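Side-chain contacts in 1,4-dihydroxy-6-naphtoate synthase (PDB 1ZBM), which probably converts cyclic dehypoxanthine futalosine into 1,4-dihydroxy-6-naphthoate, a step in menaquinone biosynthesis: residues 133-136 with 137-140; 187-190 with 191-194; 198-201 with 202-206. All coordinates share one frame; numbering follows the deposited sequence.

Contact 1: residues 133-136 with 137-140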
loop_
_atom_site.group_PDB
_atom_site.type_symbol
_atom_site.label_atom_id
_atom_site.label_comp_id
_atom_site.label_asym_id
_atom_site.label_seq_id
_atom_site.Cartn_x
_atom_site.Cartn_y
_atom_site.Cartn_z
ATOM N N PHE A 133 -6.934 5.750 -9.446
ATOM C CA PHE A 133 -5.552 5.550 -9.869
ATOM C C PHE A 133 -5.403 5.255 -11.362
ATOM O O PHE A 133 -4.498 5.771 -12.019
ATOM C CB PHE A 133 -4.883 4.425 -9.056
ATOM C CG PHE A 133 -5.062 3.055 -9.654
ATOM C CD1 PHE A 133 -6.281 2.397 -9.561
ATOM C CD2 PHE A 133 -4.025 2.452 -10.369
ATOM C CE1 PHE A 133 -6.473 1.164 -10.171
ATOM C CE2 PHE A 133 -4.204 1.216 -10.986
ATOM C CZ PHE A 133 -5.433 0.573 -10.886
ATOM N N ASP A 134 -6.304 4.432 -11.886
ATOM C CA ASP A 134 -6.279 4.039 -13.287
ATOM C C ASP A 134 -6.561 5.180 -14.271
ATOM O O ASP A 134 -6.953 4.937 -15.412
ATOM C CB ASP A 134 -7.277 2.904 -13.519
ATOM C CG ASP A 134 -8.669 3.261 -13.062
ATOM O OD1 ASP A 134 -9.215 4.268 -13.552
ATOM O OD2 ASP A 134 -9.223 2.542 -12.203
ATOM N N ARG A 135 -6.372 6.421 -13.844
ATOM C CA ARG A 135 -6.598 7.528 -14.755
ATOM C C ARG A 135 -5.592 8.642 -14.565
ATOM O O ARG A 135 -5.582 9.618 -15.310
ATOM C CB ARG A 135 -8.013 8.079 -14.609
ATOM C CG ARG A 135 -8.459 8.755 -15.872
ATOM C CD ARG A 135 -9.912 9.144 -15.835
ATOM N NE ARG A 135 -10.338 9.751 -17.095
ATOM C CZ ARG A 135 -9.729 10.776 -17.692
ATOM N NH1 ARG A 135 -10.208 11.262 -18.840
ATOM N NH2 ARG A 135 -8.645 11.318 -17.150
ATOM N N ILE A 136 -4.724 8.477 -13.575
ATOM C CA ILE A 136 -3.704 9.473 -13.275
ATOM C C ILE A 136 -2.753 9.712 -14.445
ATOM O O ILE A 136 -2.517 10.852 -14.827
ATOM C CB ILE A 136 -2.842 9.055 -12.087
ATOM C CG1 ILE A 136 -3.732 8.636 -10.914
ATOM C CG2 ILE A 136 -1.906 10.187 -11.719
ATOM C CD1 ILE A 136 -4.540 9.733 -10.294
ATOM N N ILE A 137 -2.199 8.635 -14.997
ATOM C CA ILE A 137 -1.251 8.759 -16.090
ATOM C C ILE A 137 -1.844 9.462 -17.292
ATOM O O ILE A 137 -1.238 10.381 -17.847
ATOM C CB ILE A 137 -0.715 7.393 -16.535
ATOM C CG1 ILE A 137 0.075 6.752 -15.398
ATOM C CG2 ILE A 137 0.200 7.564 -17.751
ATOM C CD1 ILE A 137 1.380 7.456 -15.099
ATOM N N GLN A 138 -3.025 9.028 -17.706
ATOM C CA GLN A 138 -3.674 9.645 -18.850
ATOM C C GLN A 138 -3.864 11.153 -18.596
ATOM O O GLN A 138 -3.481 11.976 -19.425
ATOM C CB GLN A 138 -5.022 8.960 -19.122
ATOM C CG GLN A 138 -5.677 9.366 -20.434
ATOM C CD GLN A 138 -6.999 8.654 -20.681
ATOM O OE1 GLN A 138 -8.016 9.293 -20.983
ATOM N NE2 GLN A 138 -6.994 7.325 -20.558
ATOM N N ALA A 139 -4.418 11.514 -17.438
ATOM C CA ALA A 139 -4.659 12.920 -17.112
ATOM C C ALA A 139 -3.415 13.800 -17.211
ATOM O O ALA A 139 -3.497 14.974 -17.579
ATOM C CB ALA A 139 -5.266 13.044 -15.709
ATOM N N VAL A 140 -2.264 13.242 -16.872
ATOM C CA VAL A 140 -1.036 14.008 -16.932
ATOM C C VAL A 140 -0.566 14.220 -18.364
ATOM O O VAL A 140 -0.268 15.352 -18.780
ATOM C CB VAL A 140 0.060 13.326 -16.130
ATOM C CG1 VAL A 140 1.349 14.119 -16.232
ATOM C CG2 VAL A 140 -0.389 13.212 -14.684
HETATM O O HOH W 1 -2.884 5.896 -14.286
#
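F133 and I137 are joined through a water at the start of helix 136-141, the helix that follows strand 127-130 in a family of the periplasmic-binding-protein clan. The carbonyl oxygen F133 O accepts a hydrogen bond from water 1 at 2.8 Å, and the same water accepts from I137 N at 2.9 Å, so it ties the loop to an amide of the first helical turn. F133 O also receives the backbone bond from I136 N, which gives it two donors. The F133 ring meets that of H152, the predicted proton acceptor, edge to face. R135 occupies the N-cap position: R135 O takes A139 N at 3.1 Å with a nearly straight N-H (167°). Its CG stands anti to the backbone N (chi1 -155°) and the chain runs on extended to NE, which carries the guanidinium alongside the new helix. There Q138 OE1 sits over one face, toward the rim, 3.6 Å from R135 NH1, with the amide and guanidinium planes strongly inclined to each other, while A139 CB lies at the edge near R135 NH2. The partner that anchors the charge is E144, which makes a salt bridge to R135 NH2. I136 is buried, and both it and I137 touch L150 of strand 147-150. I136 O receives V140 N at 3.2 Å through a more bent bond (146°). Beside it the two branched side chains lie loosely together, I136 CG2 4.5 Å from V140 CG2, and the V140 CG2 methyl rests 3.2 Å from the same I136 O.

Contact 2: residues 187-190 with 191-194; sequences AIRR and DLSV
A bend at chi3 of R189 (64°), together with the placing of D191 CG between its own backbone N and carbonyl carbon (chi1 73°), brings guanidinium and carboxylate together two residues apart in the chain. R189 NE donates to D191 OD1 at 2.6 Å with an N-H angle of 148°, a hydrogen bond that is part of a salt bridge. OD1 is met on its syn side and lies at the edge of the guanidinium, close to its plane. The fit is snug along the arginine chain as well, since D191 OD1 is also only 3.0 Å from R189 CG. D191 OD2 stays further off, 3.6 Å from R189 NH2, so NE is the main grip. The far end of R189 is held elsewhere: NH1 bonds A57 O, and NH2 forms a long, weak ion pair with E60.

I188 and L192 meet as apolar side chains, with I188 CG1 pressed to 3.5 Å from L192 CD1, tighter than usual for two carbons. L192 CG also lies 3.7 Å from R189 O. The R190 guanidinium has its partner outside the two segments, NH2 bonding D73 O. The chain reverses in a type I beta turn from R189 to L192, and S193 then caps the following helix through S193 OG to V196 N: a strand-to-helix connection in which a beta turn leads from strand 181-189 straight to the N-cap of helix 194-213.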
loop_
_atom_site.group_PDB
_atom_site.type_symbol
_atom_site.label_atom_id
_atom_site.label_comp_id
_atom_site.label_asym_id
_atom_site.label_seq_id
_atom_site.Cartn_x
_atom_site.Cartn_y
_atom_site.Cartn_z
ATOM N N ALA A 187 -4.365 -4.818 8.477
ATOM C CA ALA A 187 -5.095 -4.499 9.690
ATOM C C ALA A 187 -6.115 -5.572 10.083
ATOM O O ALA A 187 -6.867 -6.071 9.237
ATOM C CB ALA A 187 -5.795 -3.159 9.509
ATOM N N ILE A 188 -6.143 -5.915 11.371
ATOM C CA ILE A 188 -7.080 -6.917 11.876
ATOM C C ILE A 188 -7.977 -6.322 12.968
ATOM O O ILE A 188 -7.490 -5.723 13.923
ATOM C CB ILE A 188 -6.325 -8.191 12.400
ATOM C CG1 ILE A 188 -7.323 -9.243 12.897
ATOM C CG2 ILE A 188 -5.365 -7.826 13.498
ATOM C CD1 ILE A 188 -6.684 -10.589 13.152
ATOM N N ARG A 189 -9.291 -6.495 12.801
ATOM C CA ARG A 189 -10.286 -5.965 13.726
ATOM C C ARG A 189 -9.937 -6.384 15.154
ATOM O O ARG A 189 -9.463 -7.495 15.380
ATOM C CB ARG A 189 -11.692 -6.451 13.312
ATOM C CG ARG A 189 -12.832 -5.441 13.566
ATOM C CD ARG A 189 -14.104 -5.727 12.736
ATOM N NE ARG A 189 -14.736 -6.997 13.087
ATOM C CZ ARG A 189 -15.619 -7.642 12.323
ATOM N NH1 ARG A 189 -15.990 -7.140 11.147
ATOM N NH2 ARG A 189 -16.116 -8.805 12.732
ATOM N N ARG A 190 -10.153 -5.498 16.120
ATOM C CA ARG A 190 -9.799 -5.809 17.499
ATOM C C ARG A 190 -10.760 -6.735 18.241
ATOM O O ARG A 190 -10.417 -7.256 19.304
ATOM C CB ARG A 190 -9.627 -4.508 18.291
ATOM C CG ARG A 190 -8.450 -3.632 17.844
ATOM C CD ARG A 190 -8.483 -2.283 18.559
ATOM N NE ARG A 190 -7.425 -1.370 18.132
ATOM C CZ ARG A 190 -6.151 -1.475 18.492
ATOM N NH1 ARG A 190 -5.758 -2.459 19.289
ATOM N NH2 ARG A 190 -5.272 -0.583 18.058
ATOM N N ASP A 191 -11.953 -6.951 17.689
ATOM C CA ASP A 191 -12.942 -7.814 18.341
ATOM C C ASP A 191 -12.777 -9.311 18.057
ATOM O O ASP A 191 -13.560 -10.130 18.551
ATOM C CB ASP A 191 -14.357 -7.399 17.936
ATOM C CG ASP A 191 -14.683 -7.788 16.516
ATOM O OD1 ASP A 191 -14.087 -7.211 15.587
ATOM O OD2 ASP A 191 -15.523 -8.691 16.325
ATOM N N LEU A 192 -11.777 -9.674 17.263
ATOM C CA LEU A 192 -11.540 -11.081 16.944
ATOM C C LEU A 192 -10.771 -11.739 18.077
ATOM O O LEU A 192 -9.943 -11.098 18.724
ATOM C CB LEU A 192 -10.732 -11.205 15.657
ATOM C CG LEU A 192 -11.323 -10.515 14.428
ATOM C CD1 LEU A 192 -10.416 -10.774 13.238
ATOM C CD2 LEU A 192 -12.736 -11.045 14.158
ATOM N N SER A 193 -11.032 -13.020 18.301
ATOM C CA SER A 193 -10.369 -13.750 19.371
ATOM C C SER A 193 -8.859 -13.868 19.178
ATOM O O SER A 193 -8.340 -13.711 18.071
ATOM C CB SER A 193 -10.967 -15.153 19.504
ATOM O OG SER A 193 -10.603 -15.963 18.397
ATOM N N VAL A 194 -8.160 -14.138 20.274
ATOM C CA VAL A 194 -6.715 -14.294 20.241
ATOM C C VAL A 194 -6.401 -15.470 19.320
ATOM O O VAL A 194 -5.406 -15.467 18.580
ATOM C CB VAL A 194 -6.166 -14.558 21.671
ATOM C CG1 VAL A 194 -4.679 -14.876 21.621
ATOM C CG2 VAL A 194 -6.405 -13.332 22.546
#

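Contact 3: residues 198-201 with 202-206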
loop_
_atom_site.group_PDB
_atom_site.type_symbol
_atom_site.label_atom_id
_atom_site.label_comp_id
_atom_site.label_asym_id
_atom_site.label_seq_id
_atom_site.Cartn_x
_atom_site.Cartn_y
_atom_site.Cartn_z
ATOM N N GLU A 198 -3.842 -15.121 16.120
ATOM C CA GLU A 198 -2.599 -15.860 15.944
ATOM C C GLU A 198 -2.630 -16.751 14.717
ATOM O O GLU A 198 -1.647 -16.843 13.975
ATOM C CB GLU A 198 -2.305 -16.709 17.182
ATOM C CG GLU A 198 -0.852 -17.170 17.264
ATOM C CD GLU A 198 0.110 -16.052 17.646
ATOM O OE1 GLU A 198 1.189 -15.940 17.002
ATOM O OE2 GLU A 198 -0.206 -15.297 18.600
ATOM N N GLU A 199 -3.765 -17.401 14.493
ATOM C CA GLU A 199 -3.901 -18.299 13.351
ATOM C C GLU A 199 -3.728 -17.578 12.032
ATOM O O GLU A 199 -2.981 -18.027 11.164
ATOM C CB GLU A 199 -5.268 -18.985 13.378
ATOM C CG GLU A 199 -5.466 -20.012 12.277
ATOM C CD GLU A 199 -4.367 -21.066 12.269
ATOM O OE1 GLU A 199 -3.855 -21.409 13.349
ATOM O OE2 GLU A 199 -4.030 -21.557 11.178
ATOM N N PHE A 200 -4.427 -16.460 11.873
ATOM C CA PHE A 200 -4.323 -15.723 10.625
ATOM C C PHE A 200 -2.926 -15.169 10.417
ATOM O O PHE A 200 -2.434 -15.097 9.287
ATOM C CB PHE A 200 -5.320 -14.575 10.577
ATOM C CG PHE A 200 -5.274 -13.829 9.296
ATOM C CD1 PHE A 200 -5.893 -14.336 8.165
ATOM C CD2 PHE A 200 -4.524 -12.669 9.187
ATOM C CE1 PHE A 200 -5.764 -13.692 6.943
ATOM C CE2 PHE A 200 -4.390 -12.023 7.969
ATOM C CZ PHE A 200 -5.006 -12.536 6.845
ATOM N N LEU A 201 -2.293 -14.752 11.508
ATOM C CA LEU A 201 -0.936 -14.229 11.424
ATOM C C LEU A 201 -0.029 -15.322 10.882
ATOM O O LEU A 201 0.827 -15.065 10.031
ATOM C CB LEU A 201 -0.438 -13.796 12.795
ATOM C CG LEU A 201 1.056 -13.514 12.778
ATOM C CD1 LEU A 201 1.346 -12.371 11.825
ATOM C CD2 LEU A 201 1.528 -13.186 14.189
ATOM N N ARG A 202 -0.229 -16.543 11.380
ATOM C CA ARG A 202 0.560 -17.701 10.954
ATOM C C ARG A 202 0.348 -17.990 9.473
ATOM O O ARG A 202 1.307 -18.209 8.736
ATOM C CB ARG A 202 0.180 -18.947 11.770
ATOM C CG ARG A 202 1.026 -20.193 11.441
ATOM C CD ARG A 202 0.535 -21.439 12.186
ATOM N NE ARG A 202 -0.747 -21.902 11.639
ATOM C CZ ARG A 202 -0.879 -22.510 10.461
ATOM N NH1 ARG A 202 0.187 -22.742 9.707
ATOM N NH2 ARG A 202 -2.077 -22.859 10.027
ATOM N N ALA A 203 -0.908 -17.981 9.039
ATOM C CA ALA A 203 -1.225 -18.255 7.649
ATOM C C ALA A 203 -0.706 -17.150 6.751
ATOM O O ALA A 203 -0.263 -17.403 5.630
ATOM C CB ALA A 203 -2.725 -18.403 7.472
HETATM N N MSE A 204 -0.763 -15.917 7.245
HETATM C CA MSE A 204 -0.312 -14.767 6.468
HETATM C C MSE A 204 1.188 -14.852 6.225
HETATM O O MSE A 204 1.653 -14.665 5.099
HETATM C CB MSE A 204 -0.659 -13.466 7.205
HETATM C CG MSE A 204 -0.485 -12.206 6.370
HETATM SE SE MSE A 204 -1.686 -12.059 4.836
HETATM C CE MSE A 204 -0.402 -12.265 3.380
ATOM N N ARG A 205 1.943 -15.141 7.281
ATOM C CA ARG A 205 3.400 -15.257 7.170
ATOM C C ARG A 205 3.802 -16.373 6.223
ATOM O O ARG A 205 4.722 -16.222 5.416
ATOM C CB ARG A 205 4.017 -15.515 8.541
ATOM C CG ARG A 205 4.094 -14.277 9.388
ATOM C CD ARG A 205 4.697 -14.564 10.741
ATOM N NE ARG A 205 5.038 -13.312 11.413
ATOM C CZ ARG A 205 5.084 -13.156 12.728
ATOM N NH1 ARG A 205 4.807 -14.176 13.529
ATOM N NH2 ARG A 205 5.402 -11.979 13.231
ATOM N N GLU A 206 3.102 -17.494 6.317
ATOM C CA GLU A 206 3.414 -18.610 5.458
ATOM C C GLU A 206 3.190 -18.250 4.003
ATOM O O GLU A 206 3.978 -18.631 3.135
ATOM C CB GLU A 206 2.558 -19.816 5.813
ATOM C CG GLU A 206 3.009 -21.076 5.105
ATOM C CD GLU A 206 2.193 -22.276 5.492
ATOM O OE1 GLU A 206 2.016 -22.506 6.714
ATOM O OE2 GLU A 206 1.737 -22.996 4.574
#
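E199 OE2 is gripped by three polar atoms: R202 NH2 at 2.6 Å, R202 NE through a weak bond of 3.3 Å, and T36 OG1 from a loop. The strong bond uses the syn lone pair of OE2, with an N-H angle of 149°. A bend at chi2 (55°) lays the E199 carboxylate alongside R202, both pointing the same way, and the planes of the two groups are 52° apart. R202 NH1 reaches on to E206 OE1 at 3.5 Å, which makes a three-residue salt-bridge network along helix 194-213, and R202 NH2 also bonds D35 O.

F200 and M204, the latter modelled as selenomethionine, make an apolar, Met-aromatic pair, M204 SE lying 3.9 Å from F200 CZ and set obliquely to the ring. L201 lays its CD2 methyl over one face of the R205 guanidinium, toward the rim, 3.5 Å from R205 NH1. R205 NE meanwhile bonds Y247 O, and NH2 weakly bonds N248 OD1. With an alanine in place of R205, L201 CD2 would probably lose the flat group it lies over, and Y247 O its donor. Backbone bonds such as M204 N to F200 O, 2.8 Å, hold these residues in helical register. Because R202 stands between two acids, its positive charge is probably balanced by both, and its nearness is likely to favour the ionised carboxylate of E199.

Contacts 2 and 3 are consecutive: the segments adjoin in the sequence, strand 181-189 passing through its turn into helix 194-213, and their centres lie 13 Å apart on the same side of the chain's centre. Contact 1 belongs to the other side, 36 Å from each of them between centres and about 20 Å between nearest atoms. It is also the one at the predicted active site: F133 touches H152 directly, and the I136 side chain is about 8 Å from that of H152 and about 10 Å from that of A115, a predicted substrate-binding residue. Contacts 2 and 3 lie away from these sites, and both engage strand 76-86 through I188, F200 and L201.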